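Cytochrome c family protein (Geobacter sulfurreducens, PDB 1RWJ) probably carries electrons as a chain of c7-type cytochrome domains, of which this one, domain C, holds three c-type hemes. Local coordinates at residues 48-51 with 52-55. Numbering follows the deposited sequence.
Sequences RFTM and ADMD. With HEC (heme c), chain D.
Met51, in the first turn of the short helix 51-55, gives its SD to a heme iron at 2.3 Å, and its CE rests on Met54 SD, 3.6 Å away. The bend at chi2 (-48°) brings SD to the iron against one face of the porphyrin, and the one at chi3 (-49°) turns CE toward Met54 SD; His80 is the other axial ligand. Met54 continues past this contact to lay its CE against pyrrole carbon C2D of the same heme, at 3.6 Å.

The turn itself is tied by a reciprocal pair of bonds. Asp53 N donates to Thr50 OG1 at 3.1 Å, while Thr50 N donates almost straight (168°) to Asp53 OD2, reaching that oxygen from its anti side and somewhat out of the carboxylate plane. The same OD2 lies at the edge of the Phe49 ring, 3.6 Å from CD2, with the carboxylate plane nearly perpendicular to the ring. Replacing Asp53 with an alanine would probably leave Thr50 N without its acceptor and the loop before the helix freer to shift beside the heme.

Both heme propionates grip this loop through its backbone: Phe49 N donates to heme O1D, and Met51 N to heme O2A at 2.8 Å, while Arg48 NH1 adds a weak bond to O2D. Met51 O accepts from Asp55 N, and a water links that O to Asp55 OD2. The reciprocal Thr50-Asp53 bonds make a capping box, with Thr50 as N-cap, starting the helix that supplies the methionine of a His-Met ligated c-type heme.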
ATOM      1  N   ARG A  48       5.289   6.104   7.895  1.00 28.09           N
ATOM      2  CA  ARG A  48       4.660   4.838   8.253  1.00 27.85           C
ATOM      3  C   ARG A  48       3.229   5.004   8.744  1.00 25.35           C
ATOM      4  O   ARG A  48       2.955   5.849   9.592  1.00 25.02           O
ATOM      5  CB  ARG A  48       5.485   4.147   9.338  1.00 31.09           C
ATOM      6  CG  ARG A  48       6.905   3.831   8.918  1.00 34.00           C
ATOM      7  CD  ARG A  48       6.923   2.644   7.987  1.00 36.67           C
ATOM      8  NE  ARG A  48       7.728   1.563   8.538  1.00 41.81           N
ATOM      9  CZ  ARG A  48       7.630   0.293   8.163  1.00 42.43           C
ATOM     10  NH1 ARG A  48       6.754  -0.061   7.235  1.00 43.48           N
ATOM     11  NH2 ARG A  48       8.423  -0.621   8.705  1.00 43.88           N
ATOM     12  N   PHE A  49       2.318   4.197   8.205  1.00 23.19           N
ATOM     13  CA  PHE A  49       0.923   4.242   8.629  1.00 21.98           C
ATOM     14  C   PHE A  49       0.532   2.905   9.245  1.00 19.81           C
ATOM     15  O   PHE A  49       1.154   1.880   8.968  1.00 20.92           O
ATOM     16  CB  PHE A  49      -0.005   4.558   7.451  1.00 22.46           C
ATOM     17  CG  PHE A  49       0.125   5.962   6.939  1.00 23.14           C
ATOM     18  CD1 PHE A  49       0.954   6.252   5.864  1.00 24.47           C
ATOM     19  CD2 PHE A  49      -0.563   7.001   7.555  1.00 24.89           C
ATOM     20  CE1 PHE A  49       1.095   7.561   5.406  1.00 26.59           C
ATOM     21  CE2 PHE A  49      -0.427   8.315   7.106  1.00 26.40           C
ATOM     22  CZ  PHE A  49       0.405   8.594   6.030  1.00 24.27           C
ATOM     23  N   THR A  50      -0.503   2.925  10.077  1.00 20.08           N
ATOM     24  CA  THR A  50      -0.976   1.719  10.752  1.00 19.85           C
ATOM     25  C   THR A  50      -2.260   1.197  10.117  1.00 19.34           C
ATOM     26  O   THR A  50      -2.841   1.847   9.246  1.00 18.84           O
ATOM     27  CB  THR A  50      -1.272   2.002  12.234  1.00 21.50           C
ATOM     28  OG1 THR A  50      -2.343   2.950  12.330  1.00 19.75           O
ATOM     29  CG2 THR A  50      -0.038   2.573  12.931  1.00 21.45           C
ATOM     30  N   MET A  51      -2.704   0.020  10.559  1.00 18.71           N
ATOM     31  CA  MET A  51      -3.940  -0.547  10.037  1.00 17.88           C
ATOM     32  C   MET A  51      -5.092   0.366  10.441  1.00 19.15           C
ATOM     33  O   MET A  51      -6.069   0.512   9.706  1.00 17.93           O
ATOM     34  CB  MET A  51      -4.172  -1.958  10.590  1.00 19.06           C
ATOM     35  CG  MET A  51      -3.165  -2.994  10.106  1.00 16.64           C
ATOM     36  SD  MET A  51      -2.900  -2.978   8.309  1.00 18.25           S
ATOM     37  CE  MET A  51      -4.598  -3.004   7.723  1.00 20.26           C
ATOM     38  N   ALA A  52      -4.966   0.983  11.615  1.00 19.20           N
ATOM     39  CA  ALA A  52      -5.988   1.895  12.112  1.00 19.89           C
ATOM     40  C   ALA A  52      -6.077   3.104  11.184  1.00 18.94           C
ATOM     41  O   ALA A  52      -7.169   3.604  10.909  1.00 17.35           O
ATOM     42  CB  ALA A  52      -5.651   2.342  13.532  1.00 18.60           C
ATOM     43  N   ASP A  53      -4.925   3.573  10.708  1.00 18.70           N
ATOM     44  CA  ASP A  53      -4.900   4.715   9.796  1.00 19.14           C
ATOM     45  C   ASP A  53      -5.622   4.341   8.507  1.00 18.09           C
ATOM     46  O   ASP A  53      -6.351   5.149   7.925  1.00 16.75           O
ATOM     47  CB  ASP A  53      -3.463   5.120   9.455  1.00 18.69           C
ATOM     48  CG  ASP A  53      -2.727   5.734  10.635  1.00 20.57           C
ATOM     49  OD1 ASP A  53      -3.368   6.427  11.451  1.00 21.62           O
ATOM     50  OD2 ASP A  53      -1.499   5.532  10.728  1.00 20.61           O
ATOM     51  N   MET A  54      -5.405   3.111   8.055  1.00 16.16           N
ATOM     52  CA  MET A  54      -6.048   2.638   6.837  1.00 16.97           C
ATOM     53  C   MET A  54      -7.560   2.606   7.009  1.00 17.83           C
ATOM     54  O   MET A  54      -8.304   2.883   6.067  1.00 17.31           O
ATOM     55  CB  MET A  54      -5.520   1.255   6.466  1.00 18.65           C
ATOM     56  CG  MET A  54      -4.107   1.302   5.915  1.00 17.49           C
ATOM     57  SD  MET A  54      -3.406  -0.310   5.575  1.00 18.18           S
ATOM     58  CE  MET A  54      -1.670   0.019   5.964  1.00 16.79           C
ATOM     59  N   ASP A  55      -8.007   2.271   8.217  1.00 18.89           N
ATOM     60  CA  ASP A  55      -9.434   2.228   8.515  1.00 21.71           C
ATOM     61  C   ASP A  55     -10.018   3.625   8.350  1.00 21.67           C
ATOM     62  O   ASP A  55     -11.204   3.781   8.068  1.00 21.71           O
ATOM     63  CB  ASP A  55      -9.668   1.740   9.949  1.00 24.21           C
ATOM     64  CG  ASP A  55      -9.573   0.233  10.077  1.00 28.03           C
ATOM     65  OD1 ASP A  55      -9.331  -0.254  11.202  1.00 32.37           O
ATOM     66  OD2 ASP A  55      -9.756  -0.468   9.058  1.00 30.98           O
TER
HETATM   67 FE   HEC D  92      -1.667  -4.851   7.681  1.00 18.82          FE
HETATM   68  CHA HEC D  92       0.853  -2.806   8.698  1.00 17.61           C
HETATM   69  CHB HEC D  92      -1.616  -6.452  10.694  1.00 18.00           C
HETATM   70  CHC HEC D  92      -4.539  -6.512   6.801  1.00 17.54           C
HETATM   71  CHD HEC D  92      -1.314  -3.719   4.464  1.00 18.29           C
HETATM   72  NA  HEC D  92      -0.639  -4.644   9.342  1.00 18.09           N
HETATM   73  C1A HEC D  92       0.286  -3.657   9.640  1.00 19.39           C
HETATM   74  C2A HEC D  92       0.760  -3.786  11.007  1.00 19.03           C
HETATM   75  C3A HEC D  92       0.190  -4.905  11.510  1.00 19.04           C
HETATM   76  C4A HEC D  92      -0.692  -5.428  10.493  1.00 18.18           C
HETATM   77  CMA HEC D  92       0.439  -5.477  12.907  1.00 19.03           C
HETATM   78  CAA HEC D  92       1.602  -2.762  11.772  1.00 19.81           C
HETATM   79  CBA HEC D  92       0.819  -1.496  12.116  1.00 21.07           C
HETATM   80  CGA HEC D  92      -0.398  -1.784  12.976  1.00 21.52           C
HETATM   81  O1A HEC D  92      -0.222  -2.284  14.105  1.00 22.74           O
HETATM   82  O2A HEC D  92      -1.531  -1.519  12.524  1.00 21.27           O
HETATM   83  NB  HEC D  92      -2.853  -6.132   8.574  1.00 18.20           N
HETATM   84  C1B HEC D  92      -2.633  -6.775   9.784  1.00 19.54           C
HETATM   85  C2B HEC D  92      -3.676  -7.744  10.044  1.00 19.65           C
HETATM   86  C3B HEC D  92      -4.566  -7.665   9.018  1.00 20.32           C
HETATM   87  C4B HEC D  92      -4.034  -6.687   8.086  1.00 19.72           C
HETATM   88  CMB HEC D  92      -3.715  -8.716  11.220  1.00 19.15           C
HETATM   89  CAB HEC D  92      -5.922  -8.354   8.883  1.00 22.12           C
HETATM   90  CBB HEC D  92      -6.924  -8.012   9.976  1.00 21.44           C
HETATM   91  NC  HEC D  92      -2.728  -5.029   6.022  1.00 17.98           N
HETATM   92  C1C HEC D  92      -3.920  -5.736   5.822  1.00 18.76           C
HETATM   93  C2C HEC D  92      -4.406  -5.590   4.469  1.00 19.24           C
HETATM   94  C3C HEC D  92      -3.492  -4.821   3.807  1.00 18.15           C
HETATM   95  C4C HEC D  92      -2.459  -4.468   4.775  1.00 18.25           C
HETATM   96  CMC HEC D  92      -5.655  -6.240   3.883  1.00 18.97           C
HETATM   97  CAC HEC D  92      -3.443  -4.516   2.304  1.00 18.23           C
HETATM   98  CBC HEC D  92      -4.637  -3.764   1.725  1.00 16.60           C
HETATM   99  ND  HEC D  92      -0.420  -3.642   6.768  1.00 16.55           N
HETATM  100  C1D HEC D  92      -0.355  -3.355   5.410  1.00 18.03           C
HETATM  101  C2D HEC D  92       0.756  -2.459   5.144  1.00 17.65           C
HETATM  102  C3D HEC D  92       1.308  -2.143   6.334  1.00 18.06           C
HETATM  103  C4D HEC D  92       0.573  -2.872   7.344  1.00 17.29           C
HETATM  104  CMD HEC D  92       1.245  -2.004   3.782  1.00 16.73           C
HETATM  105  CAD HEC D  92       2.464  -1.185   6.597  1.00 19.25           C
HETATM  106  CBD HEC D  92       2.157   0.284   6.368  1.00 20.87           C
HETATM  107  CGD HEC D  92       3.339   1.183   6.687  1.00 21.43           C
HETATM  108  O1D HEC D  92       3.331   2.352   6.242  1.00 19.92           O
HETATM  109  O2D HEC D  92       4.270   0.725   7.387  1.00 19.86           O
HETATM  110  O   HOH W   1      -7.642  -1.484   8.331  1.00 21.41           O